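Local structure of putative nitroreductase (Thermotoga maritima, 1VKW) at residues 54-59 and 65-70; 83-88 and 186-191; 153-158 and 162-167; 170-175 and 205-210. The protein is a putative nitroreductase, probably an oxidoreductase related to the FMN-dependent nitroreductases, though its substrate is not established. All blocks are in the same frame, centred on the assembly; numbering follows the deposited sequence.

Contact 1 of 4, residues 54-59 and 65-70; sequences DWKINL and YIYAKA
Ala68 CB sits over one face of the Trp55 indole, 3.8 Å from the centroid of the six-membered ring, a CH-pi contact offset toward the rim. The Ile66 side chain crosses that of Trp55 at about a right angle, its CG2 3.6 Å from Trp55 CE3. On this face of the hairpin Ile57 and Ile66 lie side by side as a non-hydrogen-bonded pair. The other face carries two tyrosines. Both have CG between the backbone N and the carbonyl carbon (chi1 66°), which folds each ring across to the neighbouring strand: Lys56 CB lies over the Tyr67 ring, 3.9 Å from its centroid, and Asn58 CB over that of Tyr65. The flanking hydrogen-bonded pairs Lys56-Tyr67 and Asn58-Tyr65 supply four backbone bonds, the straightest from Asn58 N to Tyr65 O (2.8 Å, 170°). Replacing Trp55 with an alanine would probably leave Ala68 and Ile66 facing a gap and Gln83 OE1 without the indole N-H it accepts. Strands 56-58 and 64-67 thus form an antiparallel hairpin of two characters: an aliphatic and indole face packed against helix 74-93, and a face where aliphatic carbons of polar residues serve as lids for tyrosine rings.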
loop_
_atom_site.group_PDB
_atom_site.type_symbol
_atom_site.label_atom_id
_atom_site.label_comp_id
_atom_site.label_asym_id
_atom_site.label_seq_id
_atom_site.Cartn_x
_atom_site.Cartn_y
_atom_site.Cartn_z
ATOM N N ASP A 54 -0.253 16.063 1.106
ATOM C CA ASP A 54 -1.542 16.729 1.245
ATOM C C ASP A 54 -2.601 15.938 0.479
ATOM O O ASP A 54 -2.909 16.234 -0.678
ATOM C CB ASP A 54 -1.439 18.168 0.724
ATOM C CG ASP A 54 -2.661 18.997 1.041
ATOM O OD1 ASP A 54 -3.596 18.475 1.685
ATOM O OD2 ASP A 54 -2.771 20.191 0.683
ATOM N N TRP A 55 -3.157 14.925 1.134
ATOM C CA TRP A 55 -4.094 14.024 0.472
ATOM C C TRP A 55 -5.473 14.656 0.292
ATOM O O TRP A 55 -5.997 15.340 1.184
ATOM C CB TRP A 55 -4.177 12.680 1.201
ATOM C CG TRP A 55 -2.903 11.923 1.065
ATOM C CD1 TRP A 55 -1.896 11.845 1.976
ATOM C CD2 TRP A 55 -2.470 11.180 -0.078
ATOM N NE1 TRP A 55 -0.873 11.070 1.483
ATOM C CE2 TRP A 55 -1.197 10.654 0.219
ATOM C CE3 TRP A 55 -3.037 10.893 -1.330
ATOM C CZ2 TRP A 55 -0.479 9.857 -0.683
ATOM C CZ3 TRP A 55 -2.326 10.093 -2.223
ATOM C CH2 TRP A 55 -1.058 9.590 -1.894
ATOM N N LYS A 56 -6.024 14.430 -0.898
ATOM C CA LYS A 56 -7.301 14.983 -1.312
ATOM C C LYS A 56 -8.201 13.833 -1.726
ATOM O O LYS A 56 -7.724 12.836 -2.285
ATOM C CB LYS A 56 -7.104 15.931 -2.491
ATOM C CG LYS A 56 -6.180 17.112 -2.209
ATOM C CD LYS A 56 -6.691 17.969 -1.056
ATOM C CE LYS A 56 -6.228 19.415 -1.179
ATOM N NZ LYS A 56 -4.756 19.533 -1.372
ATOM N N ILE A 57 -9.494 13.976 -1.439
ATOM C CA ILE A 57 -10.485 12.943 -1.725
ATOM C C ILE A 57 -11.597 13.553 -2.571
ATOM O O ILE A 57 -12.247 14.505 -2.141
ATOM C CB ILE A 57 -11.074 12.347 -0.406
ATOM C CG1 ILE A 57 -9.973 12.003 0.611
ATOM C CG2 ILE A 57 -11.890 11.093 -0.699
ATOM C CD1 ILE A 57 -9.720 13.088 1.654
ATOM N N ASN A 58 -11.793 13.020 -3.777
ATOM C CA ASN A 58 -12.877 13.462 -4.649
ATOM C C ASN A 58 -13.999 12.427 -4.683
ATOM O O ASN A 58 -13.801 11.305 -5.153
ATOM C CB ASN A 58 -12.369 13.732 -6.071
ATOM C CG ASN A 58 -13.426 14.389 -6.961
ATOM O OD1 ASN A 58 -13.565 14.044 -8.136
ATOM N ND2 ASN A 58 -14.173 15.338 -6.403
ATOM N N LEU A 59 -15.169 12.815 -4.178
ATOM C CA LEU A 59 -16.369 11.976 -4.228
ATOM C C LEU A 59 -17.520 12.743 -4.889
ATOM O O LEU A 59 -18.693 12.544 -4.569
ATOM C CB LEU A 59 -16.739 11.426 -2.831
ATOM C CG LEU A 59 -16.499 12.238 -1.548
ATOM C CD1 LEU A 59 -17.275 11.626 -0.386
ATOM C CD2 LEU A 59 -15.029 12.303 -1.184
ATOM N N TYR A 65 -12.047 9.028 -6.156
ATOM C CA TYR A 65 -10.595 8.855 -6.119
ATOM C C TYR A 65 -9.868 9.782 -5.146
ATOM O O TYR A 65 -10.327 10.891 -4.844
ATOM C CB TYR A 65 -9.991 8.984 -7.522
ATOM C CG TYR A 65 -10.111 10.353 -8.150
ATOM C CD1 TYR A 65 -9.186 11.354 -7.866
ATOM C CD2 TYR A 65 -11.130 10.639 -9.057
ATOM C CE1 TYR A 65 -9.280 12.612 -8.451
ATOM C CE2 TYR A 65 -11.235 11.897 -9.648
ATOM C CZ TYR A 65 -10.303 12.878 -9.341
ATOM O OH TYR A 65 -10.393 14.127 -9.915
ATOM N N ILE A 66 -8.725 9.289 -4.679
ATOM C CA ILE A 66 -7.844 9.996 -3.762
ATOM C C ILE A 66 -6.564 10.313 -4.513
ATOM O O ILE A 66 -6.152 9.558 -5.399
ATOM C CB ILE A 66 -7.554 9.116 -2.525
ATOM C CG1 ILE A 66 -8.782 9.053 -1.620
ATOM C CG2 ILE A 66 -6.362 9.641 -1.721
ATOM C CD1 ILE A 66 -8.691 8.000 -0.538
ATOM N N TYR A 67 -5.939 11.431 -4.163
ATOM C CA TYR A 67 -4.684 11.828 -4.775
ATOM C C TYR A 67 -4.006 12.935 -3.977
ATOM O O TYR A 67 -4.616 13.564 -3.110
ATOM C CB TYR A 67 -4.929 12.338 -6.188
ATOM C CG TYR A 67 -5.736 13.607 -6.201
ATOM C CD1 TYR A 67 -7.119 13.572 -6.049
ATOM C CD2 TYR A 67 -5.117 14.844 -6.325
ATOM C CE1 TYR A 67 -7.869 14.732 -6.044
ATOM C CE2 TYR A 67 -5.859 16.016 -6.328
ATOM C CZ TYR A 67 -7.238 15.954 -6.186
ATOM O OH TYR A 67 -7.983 17.113 -6.183
ATOM N N ALA A 68 -2.743 13.182 -4.301
ATOM C CA ALA A 68 -1.999 14.296 -3.731
ATOM C C ALA A 68 -1.007 14.807 -4.761
ATOM O O ALA A 68 -0.673 14.108 -5.719
ATOM C CB ALA A 68 -1.279 13.862 -2.460
ATOM N N LYS A 69 -0.547 16.034 -4.571
ATOM C CA LYS A 69 0.482 16.593 -5.428
ATOM C C LYS A 69 1.830 16.060 -4.965
ATOM O O LYS A 69 2.109 16.015 -3.759
ATOM C CB LYS A 69 0.459 18.122 -5.372
ATOM N N ALA A 70 2.650 15.628 -5.920
ATOM C CA ALA A 70 4.017 15.213 -5.626
ATOM C C ALA A 70 4.975 15.793 -6.658
ATOM O O ALA A 70 4.595 16.034 -7.805
ATOM C CB ALA A 70 4.126 13.679 -5.586
HETATM O O HOH W 1 0.774 16.704 -1.478
#

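Contact 2 of 4, residues 83-88 and 186-191; sequences QGEQIV and ALSHAY
Glu85 lays its CB and CG against the hydroxyl of Ser188, whose OG is 3.1 Å from Glu85 CG, then turns its carboxylate to the imidazole edge of His189. With CG anti to the backbone N (chi1 -173°) and a bend at chi2 (66°), the glutamate chain passes beside the serine before its OE2 reaches His189 NE2. This His-carboxylate hydrogen bond, linking two helices, is short and nearly straight, 2.6 Å with 169° at the hydrogen. Its acceptor lies almost in the imidazole plane, while NE2 approaches OE2 from the anti side, somewhat out of the carboxylate plane; the two groups are nearly coplanar. Glu85 CG also comes to the ring edge, 3.4 Å from His189 CD2. Ser188 OG has its own bond, to Ile185 O one turn back in the helix, while the Gln86 side chain adds a looser contact to Ser188 CB. Segments 83-88 and 186-191, parts of helices 74-93 and 180-198, cross at -62° with their axes 8.4 Å apart, close to the middle of the chain. Both ends of the polar pair are held from outside: Trp100 NE1 donates to Glu85 OE1, and His189 ND1 is hydrogen-bonded to Met151 O. The imidazole is therefore gripped at both nitrogens, which fixes its rotation, and the buried carboxylate, met by an N-H at each oxygen, would probably have its negative charge stabilised by these donors.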
loop_
_atom_site.group_PDB
_atom_site.type_symbol
_atom_site.label_atom_id
_atom_site.label_comp_id
_atom_site.label_asym_id
_atom_site.label_seq_id
_atom_site.Cartn_x
_atom_site.Cartn_y
_atom_site.Cartn_z
ATOM N N GLN A 83 2.763 6.390 1.444
ATOM C CA GLN A 83 1.552 6.884 2.089
ATOM C C GLN A 83 0.302 6.418 1.365
ATOM O O GLN A 83 -0.690 6.074 2.003
ATOM C CB GLN A 83 1.582 8.410 2.197
ATOM C CG GLN A 83 2.596 8.907 3.204
ATOM C CD GLN A 83 2.754 10.415 3.196
ATOM O OE1 GLN A 83 1.783 11.152 3.033
ATOM N NE2 GLN A 83 3.984 10.877 3.375
ATOM N N GLY A 84 0.358 6.422 0.037
ATOM C CA GLY A 84 -0.756 6.012 -0.807
ATOM C C GLY A 84 -1.193 4.570 -0.587
ATOM O O GLY A 84 -2.388 4.282 -0.533
ATOM N N GLU A 85 -0.235 3.660 -0.446
ATOM C CA GLU A 85 -0.584 2.269 -0.199
ATOM C C GLU A 85 -1.140 2.066 1.218
ATOM O O GLU A 85 -1.986 1.200 1.416
ATOM C CB GLU A 85 0.584 1.336 -0.515
ATOM C CG GLU A 85 0.252 -0.156 -0.448
ATOM C CD GLU A 85 -0.728 -0.660 -1.501
ATOM O OE1 GLU A 85 -1.202 0.130 -2.341
ATOM O OE2 GLU A 85 -1.024 -1.880 -1.500
ATOM N N GLN A 86 -0.712 2.878 2.191
ATOM C CA GLN A 86 -1.333 2.850 3.514
ATOM C C GLN A 86 -2.829 3.149 3.419
ATOM O O GLN A 86 -3.654 2.491 4.068
ATOM C CB GLN A 86 -0.641 3.830 4.468
ATOM C CG GLN A 86 0.697 3.299 4.986
ATOM C CD GLN A 86 1.429 4.315 5.824
ATOM O OE1 GLN A 86 1.079 4.529 6.984
ATOM N NE2 GLN A 86 2.434 4.963 5.237
ATOM N N ILE A 87 -3.171 4.136 2.598
ATOM C CA ILE A 87 -4.573 4.506 2.368
ATOM C C ILE A 87 -5.345 3.390 1.646
ATOM O O ILE A 87 -6.481 3.063 2.030
ATOM C CB ILE A 87 -4.657 5.840 1.585
ATOM C CG1 ILE A 87 -4.016 6.974 2.405
ATOM C CG2 ILE A 87 -6.106 6.178 1.253
ATOM C CD1 ILE A 87 -3.692 8.223 1.595
ATOM N N VAL A 88 -4.723 2.809 0.619
ATOM C CA VAL A 88 -5.301 1.668 -0.116
ATOM C C VAL A 88 -5.660 0.535 0.825
ATOM O O VAL A 88 -6.771 -0.003 0.781
ATOM C CB VAL A 88 -4.328 1.136 -1.204
ATOM C CG1 VAL A 88 -4.752 -0.246 -1.715
ATOM C CG2 VAL A 88 -4.249 2.108 -2.359
ATOM N N ALA A 186 5.610 -1.102 -2.036
ATOM C CA ALA A 186 6.137 -2.330 -1.454
ATOM C C ALA A 186 6.678 -2.086 -0.043
ATOM O O ALA A 186 6.492 -2.909 0.857
ATOM C CB ALA A 186 7.226 -2.911 -2.342
ATOM N N LEU A 187 7.344 -0.953 0.145
ATOM C CA LEU A 187 7.921 -0.604 1.445
ATOM C C LEU A 187 6.841 -0.463 2.511
ATOM O O LEU A 187 7.064 -0.836 3.669
ATOM C CB LEU A 187 8.738 0.685 1.340
ATOM C CG LEU A 187 9.573 1.135 2.536
ATOM C CD1 LEU A 187 10.746 0.210 2.752
ATOM C CD2 LEU A 187 10.040 2.572 2.303
ATOM N N SER A 188 5.675 0.052 2.117
ATOM C CA SER A 188 4.524 0.147 3.021
ATOM C C SER A 188 4.076 -1.221 3.517
ATOM O O SER A 188 3.776 -1.382 4.704
ATOM C CB SER A 188 3.347 0.893 2.372
ATOM O OG SER A 188 2.638 0.081 1.445
ATOM N N HIS A 189 4.042 -2.212 2.627
ATOM C CA HIS A 189 3.692 -3.582 3.026
ATOM C C HIS A 189 4.693 -4.174 3.998
ATOM O O HIS A 189 4.311 -4.829 4.964
ATOM C CB HIS A 189 3.559 -4.506 1.803
ATOM C CG HIS A 189 2.349 -4.234 0.963
ATOM N ND1 HIS A 189 1.610 -5.240 0.373
ATOM C CD2 HIS A 189 1.744 -3.073 0.619
ATOM C CE1 HIS A 189 0.608 -4.703 -0.305
ATOM N NE2 HIS A 189 0.671 -3.391 -0.179
ATOM N N ALA A 190 5.983 -3.972 3.731
ATOM C CA ALA A 190 7.026 -4.511 4.592
ATOM C C ALA A 190 6.984 -3.825 5.959
ATOM O O ALA A 190 7.066 -4.469 6.995
ATOM C CB ALA A 190 8.369 -4.344 3.956
ATOM N N TYR A 191 6.842 -2.509 5.943
ATOM C CA TYR A 191 6.737 -1.733 7.170
ATOM C C TYR A 191 5.546 -2.159 8.040
ATOM O O TYR A 191 5.695 -2.444 9.221
ATOM C CB TYR A 191 6.655 -0.242 6.841
ATOM C CG TYR A 191 6.265 0.573 8.037
ATOM C CD1 TYR A 191 7.223 1.014 8.949
ATOM C CD2 TYR A 191 4.930 0.883 8.276
ATOM C CE1 TYR A 191 6.855 1.761 10.069
ATOM C CE2 TYR A 191 4.547 1.616 9.397
ATOM C CZ TYR A 191 5.512 2.053 10.286
ATOM O OH TYR A 191 5.115 2.785 11.380
#

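Contact 3 of 4, residues 153-158 and 162-167; sequences ILAPSA and QPWKIK
Ile153 CD1 and Ile166 CD1 meet at 3.6 Å at the apolar centre, their side chains running obliquely across one another. Trp164 continues this patch. Its CG is anti to the carbonyl carbon (chi1 -44°), which directs the six-membered ring into the bend of 153-158, where Ala155 CB packs at 3.9 Å from Trp164 CZ2. Ile153 CD1 makes a more distant approach to Trp164 CE3. Backbone oxygens line the rim of the indole: Ala155 O lies 3.4 Å from Trp164 CH2 and Pro156 O 3.7 Å from Trp164 CZ2, both near the ring plane. Pro156 O is buried with no hydrogen-bonding partner and faces the edge of the indole at CZ2. Farther out, Ser157 CB packs against Pro163 CD at 3.6 Å and also touches the indole obliquely. At the polar edge, Gln162 N donates to Ser157 OG (2.9 Å, 149°), closing the short connection between the segments. Just beyond, Pro163 is the centre of an inverse gamma turn, with a weak bond from Trp164 N to Gln162 O. A serine in place of Trp164 would probably open a gap between Ala155 and Ser157 and leave Asp182 O without the indole N-H that reaches it. The contact joins the chain leaving helix 143-153 to the start of strand 165-168, an outer strand of its antiparallel sheet. Helix 180-198 packs alongside, with Ala186 touching Trp164 and His189 touching Ala155, while Phe133 of helix 130-133 meets Ile153.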
loop_
_atom_site.group_PDB
_atom_site.type_symbol
_atom_site.label_atom_id
_atom_site.label_comp_id
_atom_site.label_asym_id
_atom_site.label_seq_id
_atom_site.Cartn_x
_atom_site.Cartn_y
_atom_site.Cartn_z
ATOM N N ILE A 153 5.480 -8.902 -1.757
ATOM C CA ILE A 153 5.292 -9.316 -3.170
ATOM C C ILE A 153 3.849 -9.170 -3.644
ATOM O O ILE A 153 3.606 -9.009 -4.832
ATOM C CB ILE A 153 5.745 -10.813 -3.394
ATOM C CG1 ILE A 153 7.242 -10.998 -3.125
ATOM C CG2 ILE A 153 5.388 -11.310 -4.810
ATOM C CD1 ILE A 153 8.077 -9.840 -3.508
ATOM N N LEU A 154 2.894 -9.235 -2.723
ATOM C CA LEU A 154 1.493 -9.028 -3.086
ATOM C C LEU A 154 1.152 -7.556 -3.338
ATOM O O LEU A 154 0.024 -7.244 -3.696
ATOM C CB LEU A 154 0.558 -9.633 -2.028
ATOM C CG LEU A 154 0.725 -11.154 -1.851
ATOM C CD1 LEU A 154 -0.050 -11.671 -0.668
ATOM C CD2 LEU A 154 0.347 -11.924 -3.123
ATOM N N ALA A 155 2.115 -6.654 -3.158
ATOM C CA ALA A 155 1.896 -5.235 -3.428
ATOM C C ALA A 155 1.539 -5.038 -4.890
ATOM O O ALA A 155 1.968 -5.824 -5.738
ATOM C CB ALA A 155 3.155 -4.418 -3.091
ATOM N N PRO A 156 0.759 -4.001 -5.193
ATOM C CA PRO A 156 0.497 -3.654 -6.571
ATOM C C PRO A 156 1.700 -2.906 -7.125
ATOM O O PRO A 156 2.534 -2.397 -6.364
ATOM C CB PRO A 156 -0.724 -2.739 -6.480
ATOM C CG PRO A 156 -0.561 -2.052 -5.158
ATOM C CD PRO A 156 0.074 -3.086 -4.262
ATOM N N SER A 157 1.794 -2.880 -8.446
ATOM C CA SER A 157 2.823 -2.111 -9.132
ATOM C C SER A 157 2.275 -1.701 -10.487
ATOM O O SER A 157 1.463 -2.427 -11.069
ATOM C CB SER A 157 4.106 -2.932 -9.280
ATOM O OG SER A 157 3.887 -4.161 -9.965
ATOM N N ALA A 158 2.706 -0.534 -10.969
ATOM C CA ALA A 158 2.385 -0.073 -12.308
ATOM C C ALA A 158 2.601 -1.179 -13.337
ATOM O O ALA A 158 3.700 -1.739 -13.429
ATOM C CB ALA A 158 3.236 1.137 -12.659
ATOM N N GLN A 162 6.256 -5.338 -11.028
ATOM C CA GLN A 162 6.806 -5.929 -9.794
ATOM C C GLN A 162 8.292 -5.617 -9.682
ATOM O O GLN A 162 9.115 -6.529 -9.598
ATOM C CB GLN A 162 6.587 -7.447 -9.780
ATOM C CG GLN A 162 5.143 -7.889 -9.871
ATOM C CD GLN A 162 4.983 -9.307 -10.421
ATOM O OE1 GLN A 162 5.374 -10.287 -9.772
ATOM N NE2 GLN A 162 4.372 -9.417 -11.589
ATOM N N PRO A 163 8.634 -4.326 -9.696
ATOM C CA PRO A 163 10.013 -3.888 -9.919
ATOM C C PRO A 163 10.901 -3.890 -8.655
ATOM O O PRO A 163 11.591 -2.907 -8.394
ATOM C CB PRO A 163 9.819 -2.457 -10.445
ATOM C CG PRO A 163 8.586 -1.963 -9.726
ATOM C CD PRO A 163 7.717 -3.176 -9.504
ATOM N N TRP A 164 10.911 -4.987 -7.905
ATOM C CA TRP A 164 11.589 -5.013 -6.598
ATOM C C TRP A 164 12.709 -6.024 -6.519
ATOM O O TRP A 164 12.598 -7.153 -7.007
ATOM C CB TRP A 164 10.593 -5.312 -5.485
ATOM C CG TRP A 164 9.318 -4.569 -5.603
ATOM C CD1 TRP A 164 9.139 -3.228 -5.492
ATOM C CD2 TRP A 164 8.024 -5.131 -5.835
ATOM N NE1 TRP A 164 7.811 -2.916 -5.652
ATOM C CE2 TRP A 164 7.103 -4.067 -5.853
ATOM C CE3 TRP A 164 7.548 -6.428 -6.025
ATOM C CZ2 TRP A 164 5.733 -4.260 -6.057
ATOM C CZ3 TRP A 164 6.175 -6.618 -6.223
ATOM C CH2 TRP A 164 5.296 -5.539 -6.234
ATOM N N LYS A 165 13.796 -5.617 -5.884
ATOM C CA LYS A 165 14.843 -6.546 -5.507
ATOM C C LYS A 165 14.952 -6.441 -3.997
ATOM O O LYS A 165 15.109 -5.332 -3.473
ATOM C CB LYS A 165 16.155 -6.168 -6.198
ATOM C CG LYS A 165 17.233 -7.238 -6.226
ATOM C CD LYS A 165 18.395 -6.824 -7.185
ATOM C CE LYS A 165 19.550 -7.828 -7.220
ATOM N NZ LYS A 165 20.749 -7.333 -8.003
ATOM N N ILE A 166 14.859 -7.579 -3.306
ATOM C CA ILE A 166 14.759 -7.616 -1.845
ATOM C C ILE A 166 15.924 -8.392 -1.254
ATOM O O ILE A 166 16.285 -9.474 -1.748
ATOM C CB ILE A 166 13.424 -8.282 -1.400
ATOM C CG1 ILE A 166 12.219 -7.612 -2.075
ATOM C CG2 ILE A 166 13.281 -8.299 0.138
ATOM C CD1 ILE A 166 10.884 -8.345 -1.794
ATOM N N LYS A 167 16.497 -7.843 -0.186
ATOM C CA LYS A 167 17.629 -8.461 0.478
ATOM C C LYS A 167 17.446 -8.381 1.976
ATOM O O LYS A 167 17.143 -7.320 2.516
ATOM C CB LYS A 167 18.951 -7.775 0.070
ATOM C CG LYS A 167 20.187 -8.412 0.678
ATOM C CD LYS A 167 21.474 -7.750 0.190
ATOM C CE LYS A 167 21.555 -6.274 0.568
ATOM N NZ LYS A 167 22.845 -5.689 0.082
#

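Contact 4 of 4, residues 170-175 and 205-210; sequences GGELCI and QKRGED
Glu172 and Arg207 carry the ionic part of the contact, a salt bridge between side chains that cross at about a right angle. Arg207 NH2 donates to Glu172 OE2 at 3.0 Å, nearly straight at 168°, using the syn side of the carboxylate oxygen although somewhat out of the carboxylate plane. A second, weak bond runs from Arg207 NH1 to Glu172 OE1, also 3.0 Å but bent to 127°. The carboxylate and guanidinium planes are 55° apart, so the two bonds do not form a flat, fork-like pair. A bend at chi2 in Arg207 and an extended chain beyond CG in Glu172 bring the charged ends together.

Among the hydrogen bonds outside the ion pair, the neutral amide oxygen Gln205 OE1 accepts from Arg207 NH2 at 3.0 Å, lying in the guanidinium plane like Glu172 OE2. Thus NH2 is gripped by two acceptors, one from each segment, which limits the turning of the guanidinium. Water makes a further link: one molecule donates to Glu172 OE2 at 2.8 Å and accepts a weak bond from Arg207 NH1. The backbones make no hydrogen bond to each other; their nearest atoms, Ile175 O and Asp210 O, are 4.0 Å apart.

The two segments are not sheet neighbours, since strand 211-215 lies between strands 172-176 and 203-207. The salt bridge spans that middle strand: Glu172 and Arg207 both touch Cys213, which is joined by a disulfide to Cys174. Leu173 and Ile175 pack against helix 143-153, and strand 203-207 forms one outer border of this antiparallel sheet.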
loop_
_atom_site.group_PDB
_atom_site.type_symbol
_atom_site.label_atom_id
_atom_site.label_comp_id
_atom_site.label_asym_id
_atom_site.label_seq_id
_atom_site.Cartn_x
_atom_site.Cartn_y
_atom_site.Cartn_z
ATOM N N GLY A 170 19.826 -9.858 8.165
ATOM C CA GLY A 170 19.874 -10.154 9.594
ATOM C C GLY A 170 19.084 -9.111 10.359
ATOM O O GLY A 170 17.999 -9.408 10.861
ATOM N N GLY A 171 19.609 -7.890 10.442
ATOM C CA GLY A 171 18.895 -6.789 11.098
ATOM C C GLY A 171 17.858 -6.058 10.238
ATOM O O GLY A 171 16.943 -5.422 10.756
ATOM N N GLU A 172 17.997 -6.148 8.923
ATOM C CA GLU A 172 17.249 -5.282 8.007
ATOM C C GLU A 172 16.730 -6.023 6.802
ATOM O O GLU A 172 17.281 -7.048 6.411
ATOM C CB GLU A 172 18.138 -4.145 7.503
ATOM C CG GLU A 172 18.892 -3.420 8.589
ATOM C CD GLU A 172 19.698 -2.256 8.075
ATOM O OE1 GLU A 172 19.815 -2.075 6.842
ATOM O OE2 GLU A 172 20.210 -1.512 8.923
ATOM N N LEU A 173 15.676 -5.469 6.220
ATOM C CA LEU A 173 15.102 -5.941 4.965
ATOM C C LEU A 173 15.214 -4.745 4.057
ATOM O O LEU A 173 14.755 -3.657 4.408
ATOM C CB LEU A 173 13.640 -6.366 5.147
ATOM C CG LEU A 173 12.924 -7.213 4.088
ATOM C CD1 LEU A 173 13.697 -8.461 3.669
ATOM C CD2 LEU A 173 11.576 -7.630 4.648
ATOM N N CYS A 174 15.914 -4.932 2.945
ATOM C CA CYS A 174 16.171 -3.860 1.986
ATOM C C CYS A 174 15.436 -4.113 0.682
ATOM O O CYS A 174 15.487 -5.214 0.152
ATOM C CB CYS A 174 17.670 -3.741 1.729
ATOM S SG CYS A 174 18.617 -3.317 3.218
ATOM N N ILE A 175 14.756 -3.082 0.185
ATOM C CA ILE A 175 14.063 -3.118 -1.092
ATOM C C ILE A 175 14.669 -2.056 -2.000
ATOM O O ILE A 175 14.721 -0.878 -1.630
ATOM C CB ILE A 175 12.567 -2.821 -0.901
ATOM C CG1 ILE A 175 11.939 -3.839 0.055
ATOM C CG2 ILE A 175 11.844 -2.821 -2.244
ATOM C CD1 ILE A 175 10.548 -3.457 0.498
ATOM N N GLN A 205 15.125 3.720 6.474
ATOM C CA GLN A 205 16.292 4.508 6.108
ATOM C C GLN A 205 16.620 4.362 4.631
ATOM O O GLN A 205 16.681 3.248 4.114
ATOM C CB GLN A 205 17.492 4.081 6.956
ATOM C CG GLN A 205 17.298 4.409 8.421
ATOM C CD GLN A 205 18.551 4.245 9.226
ATOM O OE1 GLN A 205 19.442 3.485 8.846
ATOM N NE2 GLN A 205 18.630 4.947 10.349
ATOM N N LYS A 206 16.839 5.495 3.959
ATOM C CA LYS A 206 17.276 5.483 2.569
ATOM C C LYS A 206 18.733 5.072 2.541
ATOM O O LYS A 206 19.517 5.531 3.363
ATOM C CB LYS A 206 17.117 6.851 1.904
ATOM C CG LYS A 206 17.371 6.804 0.406
ATOM C CD LYS A 206 17.580 8.178 -0.213
ATOM C CE LYS A 206 17.462 8.083 -1.744
ATOM N NZ LYS A 206 17.585 9.395 -2.419
ATOM N N ARG A 207 19.074 4.196 1.600
ATOM C CA ARG A 207 20.434 3.695 1.416
ATOM C C ARG A 207 20.830 3.861 -0.043
ATOM O O ARG A 207 20.238 3.234 -0.924
ATOM C CB ARG A 207 20.501 2.223 1.786
ATOM C CG ARG A 207 20.203 1.955 3.224
ATOM C CD ARG A 207 21.205 2.561 4.206
ATOM N NE ARG A 207 20.757 2.325 5.574
ATOM C CZ ARG A 207 20.862 1.163 6.209
ATOM N NH1 ARG A 207 21.428 0.108 5.621
ATOM N NH2 ARG A 207 20.399 1.060 7.448
ATOM N N GLY A 208 21.822 4.707 -0.301
ATOM C CA GLY A 208 22.286 4.956 -1.666
ATOM C C GLY A 208 21.213 5.597 -2.529
ATOM O O GLY A 208 20.430 6.408 -2.044
ATOM N N GLU A 209 21.169 5.210 -3.803
ATOM C CA GLU A 209 20.368 5.916 -4.812
ATOM C C GLU A 209 18.944 5.394 -4.933
ATOM O O GLU A 209 18.034 6.165 -5.224
ATOM C CB GLU A 209 21.039 5.823 -6.196
ATOM C CG GLU A 209 22.452 6.399 -6.257
ATOM C CD GLU A 209 23.123 6.196 -7.610
ATOM O OE1 GLU A 209 22.410 5.978 -8.623
ATOM O OE2 GLU A 209 24.375 6.263 -7.664
ATOM N N ASP A 210 18.745 4.092 -4.735
ATOM C CA ASP A 210 17.446 3.480 -5.052
ATOM C C ASP A 210 17.032 2.349 -4.116
ATOM O O ASP A 210 16.302 1.449 -4.516
ATOM C CB ASP A 210 17.467 2.982 -6.497
ATOM C CG ASP A 210 18.466 1.852 -6.722
ATOM O OD1 ASP A 210 19.182 1.443 -5.784
ATOM O OD2 ASP A 210 18.593 1.305 -7.829
HETATM O O HOH W 2 22.849 -1.123 8.197
#

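Contact 2 lies nearest the chain's centre and contact 3 is also buried, whereas contacts 1 and 4 are partly buried at the two sheets. Contact 1 joins neighbouring strands by backbone bonds; contact 4 spans an intervening strand through charged side chains. Trp55 connects contact 1 to contact 2 through Gln83, and Ile87 packs on it. Contacts 2 and 3 also meet, Pro156 packing on the Glu85 carboxylate. Contacts 3 and 4 share a sheet, strand 165-168 pairing with strand 172-176. The buried sites differ too: a histidine-carboxylate bond joins two helices in contact 2, while contact 3 is mostly apolar around an indole.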